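Local coordinates for protein ketol-acid reductoisomerase (NAD(+)) (uncultured archaeon GZfos26G2, PDB 4XDY) that converts (S)-2-acetolactate to (R)-2,3-dihydroxy-isovalerate in branched-chain amino-acid biosynthesis, by magnesium-dependent methyl migration followed by NADH-dependent reduction, at residues A32-E46 against D64-K77. Numbering follows the deposited sequence.
Sequences ANCLKDSGINVVIGE and DGFEVLPIDKAAEK. With NAI (1,4-dihydronicotinamide adenine dinucleotide), chain E.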
loop_
_atom_site.group_PDB
_atom_site.type_symbol
_atom_site.label_atom_id
_atom_site.label_comp_id
_atom_site.label_asym_id
_atom_site.label_seq_id
_atom_site.Cartn_x
_atom_site.Cartn_y
_atom_site.Cartn_z
ATOM N N ALA A 32 -18.025 -9.177 14.580
ATOM C CA ALA A 32 -18.922 -9.035 15.729
ATOM C C ALA A 32 -19.329 -7.593 16.042
ATOM O O ALA A 32 -20.517 -7.309 16.296
ATOM C CB ALA A 32 -18.346 -9.764 16.948
ATOM N N ASN A 33 -18.381 -6.676 16.019
ATOM C CA ASN A 33 -18.671 -5.318 16.317
ATOM C C ASN A 33 -19.394 -4.606 15.219
ATOM O O ASN A 33 -20.224 -3.751 15.494
ATOM C CB ASN A 33 -17.413 -4.575 16.699
ATOM C CG ASN A 33 -16.994 -4.880 18.140
ATOM O OD1 ASN A 33 -17.612 -4.359 19.073
ATOM N ND2 ASN A 33 -16.033 -5.806 18.340
ATOM N N CYS A 34 -19.135 -4.955 13.947
ATOM C CA CYS A 34 -19.899 -4.332 12.871
ATOM C C CYS A 34 -21.364 -4.819 12.919
ATOM O O CYS A 34 -22.286 -4.018 12.696
ATOM C CB CYS A 34 -19.249 -4.600 11.487
ATOM S SG CYS A 34 -17.610 -3.825 11.343
ATOM N N LEU A 35 -21.544 -6.107 13.166
ATOM C CA LEU A 35 -22.854 -6.694 13.264
ATOM C C LEU A 35 -23.632 -6.066 14.461
ATOM O O LEU A 35 -24.781 -5.635 14.310
ATOM C CB LEU A 35 -22.798 -8.177 13.437
ATOM C CG LEU A 35 -22.452 -8.995 12.162
ATOM C CD1 LEU A 35 -22.075 -10.440 12.567
ATOM C CD2 LEU A 35 -23.576 -9.036 11.156
ATOM N N LYS A 36 -22.965 -6.005 15.595
ATOM C CA LYS A 36 -23.610 -5.401 16.794
ATOM C C LYS A 36 -23.983 -3.910 16.571
ATOM O O LYS A 36 -25.101 -3.489 16.849
ATOM C CB LYS A 36 -22.766 -5.630 18.027
ATOM C CG LYS A 36 -23.454 -4.976 19.260
ATOM C CD LYS A 36 -22.863 -5.361 20.606
ATOM C CE LYS A 36 -21.526 -4.701 20.940
ATOM N NZ LYS A 36 -21.473 -3.220 21.182
ATOM N N ASP A 37 -23.103 -3.151 15.942
ATOM C CA ASP A 37 -23.319 -1.765 15.608
ATOM C C ASP A 37 -24.470 -1.558 14.634
ATOM O O ASP A 37 -25.078 -0.518 14.683
ATOM C CB ASP A 37 -22.062 -1.080 15.001
ATOM C CG ASP A 37 -20.964 -0.769 16.018
ATOM O OD1 ASP A 37 -21.124 -1.072 17.209
ATOM O OD2 ASP A 37 -19.888 -0.260 15.579
ATOM N N SER A 38 -24.773 -2.545 13.769
ATOM C CA SER A 38 -25.867 -2.528 12.832
ATOM C C SER A 38 -27.143 -3.084 13.450
ATOM O O SER A 38 -28.117 -3.195 12.759
ATOM C CB SER A 38 -25.471 -3.355 11.587
ATOM O OG SER A 38 -24.534 -2.572 10.871
ATOM N N GLY A 39 -27.137 -3.419 14.735
ATOM C CA GLY A 39 -28.350 -3.810 15.402
ATOM C C GLY A 39 -28.590 -5.266 15.360
ATOM O O GLY A 39 -29.659 -5.692 15.733
ATOM N N ILE A 40 -27.603 -6.098 14.982
ATOM C CA ILE A 40 -27.834 -7.558 14.954
ATOM C C ILE A 40 -27.479 -8.150 16.293
ATOM O O ILE A 40 -26.551 -7.695 16.933
ATOM C CB ILE A 40 -27.022 -8.258 13.789
ATOM C CG1 ILE A 40 -27.249 -7.521 12.437
ATOM C CG2 ILE A 40 -27.246 -9.774 13.757
ATOM C CD1 ILE A 40 -28.686 -7.110 12.089
ATOM N N ASN A 41 -28.217 -9.157 16.698
ATOM C CA ASN A 41 -27.981 -9.842 17.948
ATOM C C ASN A 41 -26.788 -10.802 17.797
ATOM O O ASN A 41 -26.853 -11.761 17.024
ATOM C CB ASN A 41 -29.229 -10.640 18.414
ATOM C CG ASN A 41 -29.111 -11.155 19.872
ATOM O OD1 ASN A 41 -29.433 -12.314 20.197
ATOM N ND2 ASN A 41 -28.683 -10.264 20.763
ATOM N N VAL A 42 -25.704 -10.565 18.552
ATOM C CA VAL A 42 -24.500 -11.423 18.466
ATOM C C VAL A 42 -24.128 -12.031 19.789
ATOM O O VAL A 42 -24.143 -11.321 20.819
ATOM C CB VAL A 42 -23.273 -10.600 17.985
ATOM C CG1 VAL A 42 -22.003 -11.481 17.946
ATOM C CG2 VAL A 42 -23.560 -9.966 16.637
ATOM N N VAL A 43 -23.722 -13.296 19.787
ATOM C CA VAL A 43 -23.068 -13.862 20.958
ATOM C C VAL A 43 -21.705 -14.373 20.549
ATOM O O VAL A 43 -21.540 -14.732 19.355
ATOM C CB VAL A 43 -23.910 -14.933 21.667
ATOM C CG1 VAL A 43 -25.256 -14.292 22.039
ATOM C CG2 VAL A 43 -24.100 -16.172 20.837
ATOM N N ILE A 44 -20.743 -14.212 21.455
ATOM C CA ILE A 44 -19.355 -14.728 21.228
ATOM C C ILE A 44 -19.192 -16.091 21.814
ATOM O O ILE A 44 -19.460 -16.312 23.008
ATOM C CB ILE A 44 -18.283 -13.782 21.774
ATOM C CG1 ILE A 44 -18.500 -12.365 21.258
ATOM C CG2 ILE A 44 -16.882 -14.303 21.422
ATOM C CD1 ILE A 44 -18.504 -12.245 19.707
ATOM N N GLY A 45 -18.738 -17.015 20.993
ATOM C CA GLY A 45 -18.215 -18.321 21.422
ATOM C C GLY A 45 -16.687 -18.210 21.529
ATOM O O GLY A 45 -16.009 -17.913 20.544
ATOM N N GLU A 46 -16.147 -18.428 22.739
ATOM C CA GLU A 46 -14.702 -18.373 22.947
ATOM C C GLU A 46 -14.295 -19.372 23.979
ATOM O O GLU A 46 -15.149 -20.115 24.482
ATOM C CB GLU A 46 -14.240 -16.951 23.298
ATOM C CG GLU A 46 -13.574 -16.214 22.138
ATOM C CD GLU A 46 -12.193 -16.732 21.699
ATOM O OE1 GLU A 46 -11.733 -17.751 22.214
ATOM O OE2 GLU A 46 -11.613 -16.161 20.697
ATOM N N ASP A 64 -15.725 -5.594 25.683
ATOM C CA ASP A 64 -16.315 -4.858 24.563
ATOM C C ASP A 64 -17.848 -4.962 24.609
ATOM O O ASP A 64 -18.547 -4.470 23.702
ATOM C CB ASP A 64 -15.734 -5.433 23.229
ATOM C CG ASP A 64 -14.284 -5.103 23.032
ATOM O OD1 ASP A 64 -13.802 -4.168 23.729
ATOM O OD2 ASP A 64 -13.590 -5.716 22.159
ATOM N N GLY A 65 -18.367 -5.640 25.646
ATOM C CA GLY A 65 -19.772 -5.627 25.954
ATOM C C GLY A 65 -20.560 -6.752 25.345
ATOM O O GLY A 65 -21.734 -6.650 25.250
ATOM N N PHE A 66 -19.921 -7.846 24.939
ATOM C CA PHE A 66 -20.644 -8.993 24.409
ATOM C C PHE A 66 -21.025 -9.995 25.457
ATOM O O PHE A 66 -20.322 -10.155 26.428
ATOM C CB PHE A 66 -19.739 -9.699 23.364
ATOM C CG PHE A 66 -19.604 -8.930 22.133
ATOM C CD1 PHE A 66 -20.525 -9.103 21.100
ATOM C CD2 PHE A 66 -18.616 -8.009 21.996
ATOM C CE1 PHE A 66 -20.440 -8.327 19.942
ATOM C CE2 PHE A 66 -18.531 -7.237 20.849
ATOM C CZ PHE A 66 -19.420 -7.414 19.819
ATOM N N GLU A 67 -22.086 -10.744 25.202
ATOM C CA GLU A 67 -22.248 -12.012 25.867
ATOM C C GLU A 67 -21.232 -13.037 25.350
ATOM O O GLU A 67 -21.192 -13.308 24.147
ATOM C CB GLU A 67 -23.668 -12.530 25.710
ATOM C CG GLU A 67 -23.829 -13.940 26.210
ATOM C CD GLU A 67 -25.270 -14.460 26.215
ATOM O OE1 GLU A 67 -26.125 -13.948 25.454
ATOM O OE2 GLU A 67 -25.521 -15.410 26.992
ATOM N N VAL A 68 -20.482 -13.660 26.258
ATOM C CA VAL A 68 -19.367 -14.511 25.922
ATOM C C VAL A 68 -19.582 -15.859 26.574
ATOM O O VAL A 68 -19.725 -15.966 27.790
ATOM C CB VAL A 68 -18.017 -13.835 26.308
ATOM C CG1 VAL A 68 -16.819 -14.672 25.877
ATOM C CG2 VAL A 68 -17.948 -12.426 25.778
ATOM N N LEU A 69 -19.676 -16.893 25.747
ATOM C CA LEU A 69 -19.927 -18.214 26.187
ATOM C C LEU A 69 -18.863 -19.124 25.696
ATOM O O LEU A 69 -18.252 -18.818 24.660
ATOM C CB LEU A 69 -21.266 -18.695 25.603
ATOM C CG LEU A 69 -22.494 -17.801 25.868
ATOM C CD1 LEU A 69 -23.724 -18.181 25.058
ATOM C CD2 LEU A 69 -22.825 -17.874 27.340
ATOM N N PRO A 70 -18.763 -20.317 26.303
ATOM C CA PRO A 70 -18.034 -21.396 25.711
ATOM C C PRO A 70 -18.613 -21.705 24.334
ATOM O O PRO A 70 -19.806 -21.464 24.076
ATOM C CB PRO A 70 -18.249 -22.594 26.670
ATOM C CG PRO A 70 -18.774 -21.996 27.947
ATOM C CD PRO A 70 -19.420 -20.708 27.593
ATOM N N ILE A 71 -17.770 -22.219 23.446
ATOM C CA ILE A 71 -18.198 -22.473 22.064
ATOM C C ILE A 71 -19.441 -23.370 21.989
ATOM O O ILE A 71 -20.371 -23.080 21.195
ATOM C CB ILE A 71 -17.021 -23.029 21.195
ATOM C CG1 ILE A 71 -15.939 -21.941 21.085
ATOM C CG2 ILE A 71 -17.505 -23.551 19.849
ATOM C CD1 ILE A 71 -14.641 -22.366 20.441
ATOM N N ASP A 72 -19.474 -24.460 22.751
ATOM C CA ASP A 72 -20.674 -25.309 22.739
ATOM C C ASP A 72 -22.002 -24.591 23.086
ATOM O O ASP A 72 -23.006 -24.747 22.362
ATOM C CB ASP A 72 -20.476 -26.582 23.519
ATOM C CG ASP A 72 -20.324 -26.365 25.020
ATOM O OD1 ASP A 72 -20.227 -25.219 25.518
ATOM O OD2 ASP A 72 -20.316 -27.417 25.675
ATOM N N LYS A 73 -21.994 -23.766 24.113
ATOM C CA LYS A 73 -23.213 -22.989 24.476
ATOM C C LYS A 73 -23.513 -21.904 23.456
ATOM O O LYS A 73 -24.646 -21.550 23.220
ATOM C CB LYS A 73 -23.076 -22.267 25.843
ATOM C CG LYS A 73 -22.726 -23.101 27.073
ATOM C CD LYS A 73 -23.407 -24.443 27.041
ATOM C CE LYS A 73 -23.305 -25.130 28.406
ATOM N NZ LYS A 73 -24.323 -26.210 28.414
ATOM N N ALA A 74 -22.484 -21.319 22.873
ATOM C CA ALA A 74 -22.694 -20.334 21.836
ATOM C C ALA A 74 -23.330 -20.954 20.604
ATOM O O ALA A 74 -24.206 -20.340 19.988
ATOM C CB ALA A 74 -21.370 -19.654 21.481
ATOM N N ALA A 75 -22.930 -22.158 20.257
ATOM C CA ALA A 75 -23.435 -22.827 19.087
ATOM C C ALA A 75 -24.923 -23.179 19.283
ATOM O O ALA A 75 -25.696 -23.178 18.356
ATOM C CB ALA A 75 -22.713 -24.086 18.831
ATOM N N GLU A 76 -25.254 -23.544 20.506
ATOM C CA GLU A 76 -26.646 -23.821 20.898
ATOM C C GLU A 76 -27.517 -22.602 20.675
ATOM O O GLU A 76 -28.582 -22.701 20.096
ATOM C CB GLU A 76 -26.681 -24.278 22.387
ATOM C CG GLU A 76 -27.980 -24.956 22.778
ATOM C CD GLU A 76 -27.865 -25.820 24.032
ATOM O OE1 GLU A 76 -26.769 -25.947 24.658
ATOM O OE2 GLU A 76 -28.908 -26.397 24.366
ATOM N N LYS A 77 -27.033 -21.436 21.025
ATOM C CA LYS A 77 -27.792 -20.273 20.981
ATOM C C LYS A 77 -27.865 -19.631 19.571
ATOM O O LYS A 77 -28.759 -18.858 19.248
ATOM C CB LYS A 77 -27.147 -19.337 21.984
ATOM C CG LYS A 77 -27.854 -18.035 22.089
ATOM C CD LYS A 77 -27.723 -17.362 23.446
ATOM C CE LYS A 77 -28.466 -16.018 23.316
ATOM N NZ LYS A 77 -28.681 -15.366 24.618
HETATM P PA NAI E . -7.457 -15.708 14.720
HETATM O O1A NAI E . -6.120 -16.406 14.429
HETATM O O2A NAI E . -7.488 -14.269 14.996
HETATM O O5B NAI E . -8.189 -16.645 15.809
HETATM C C5B NAI E . -9.447 -16.215 16.406
HETATM C C4B NAI E . -9.417 -16.568 17.924
HETATM O O4B NAI E . -9.422 -17.991 17.976
HETATM C C3B NAI E . -8.177 -16.143 18.755
HETATM O O3B NAI E . -8.301 -14.749 19.037
HETATM C C2B NAI E . -8.252 -17.083 19.940
HETATM O O2B NAI E . -9.067 -16.477 20.944
HETATM C C1B NAI E . -8.962 -18.311 19.315
HETATM N N9A NAI E . -8.057 -19.444 19.215
HETATM C C8A NAI E . -6.758 -19.353 18.703
HETATM N N7A NAI E . -6.191 -20.551 18.752
HETATM C C5A NAI E . -7.095 -21.393 19.317
HETATM C C6A NAI E . -7.100 -22.795 19.691
HETATM N N6A NAI E . -6.032 -23.581 19.494
HETATM N N1A NAI E . -8.224 -23.353 20.212
HETATM C C2A NAI E . -9.315 -22.595 20.453
HETATM N N3A NAI E . -9.413 -21.312 20.151
HETATM C C4A NAI E . -8.327 -20.657 19.598
HETATM O O3 NAI E . -8.443 -16.032 13.386
HETATM P PN NAI E . -8.555 -15.004 12.082
HETATM O O1N NAI E . -7.174 -14.706 11.532
HETATM O O2N NAI E . -9.414 -13.894 12.519
HETATM O O5D NAI E . -9.178 -16.067 11.089
HETATM C C5D NAI E . -10.599 -16.408 11.223
HETATM C C4D NAI E . -11.183 -16.936 9.863
HETATM O O4D NAI E . -11.235 -15.751 9.044
HETATM C C3D NAI E . -10.312 -17.913 9.096
HETATM O O3D NAI E . -11.134 -18.835 8.371
HETATM C C2D NAI E . -9.497 -17.055 8.100
HETATM O O2D NAI E . -8.994 -17.722 6.945
HETATM C C1D NAI E . -10.527 -15.996 7.769
HETATM N N1N NAI E . -10.076 -14.687 7.282
HETATM C C2N NAI E . -9.203 -13.986 8.036
HETATM C C3N NAI E . -8.776 -12.765 7.649
HETATM C C7N NAI E . -7.934 -12.008 8.525
HETATM O O7N NAI E . -7.192 -12.455 9.454
HETATM N N7N NAI E . -8.156 -10.720 8.464
HETATM C C4N NAI E . -9.295 -12.217 6.413
HETATM C C5N NAI E . -10.377 -12.913 5.788
HETATM C C6N NAI E . -10.704 -14.153 6.238
HETATM O O HOH W 1 -23.774 -9.992 23.017
HETATM O O HOH W 2 -14.920 -23.267 24.014
#
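Ile44 O takes the amide of Leu69 in a nearly straight bond (2.8 Å from Leu69 N, 175° at the hydrogen) and also meets the CA of Val68 in a CA-H...O contact. Ile44 N donates to Glu67 O at 2.9 Å, and two residues on, Glu46 N donates to Leu69 O, giving the alternating ladder of parallel strands 41-46 and 67-70. One water bridges Val42 O and Glu67 N; another links Glu46 O to Ile71 N. Strand 67-70 thereby joins the Rossmann sheet beside strand 41-50, which also pairs in parallel with strand 18-22. On strand 41-50, the second of the nucleotide-binding fold, Glu46 OE2 accepts a hydrogen bond from the adenosine-ribose hydroxyl O2B of NAI (2.6 Å) and another from Tyr24 N, the acidic recognition expected of an NADH-preferring enzyme. Helix 71-77 runs back roughly antiparallel to strand 41-46; Gly45 has no side chain, and this allows Ala74 CB to sit 3.4 Å from Gly45 CA. On the other side of the sheet, the Phe66 ring wedges between Ile44 and helix 26-37. Ile44 CD1 lies over one face; over the opposite face Lys36, its chain bent at chi3 and chi4, lays CE 4.0 Å from the ring centroid in a CH-pi contact. Asn33 approaches the ring edge, OD1 3.5 Å from Phe66 CE2, with amide and ring planes 84° apart, while its ND2 is hydrogen-bonded to Asp29 O and Tyr24 OH. On the face bearing Val43, Glu67 OE1 receives Lys77 NZ in a 3.0 Å salt bridge, and Val43 CG1 packs against Lys77 CE.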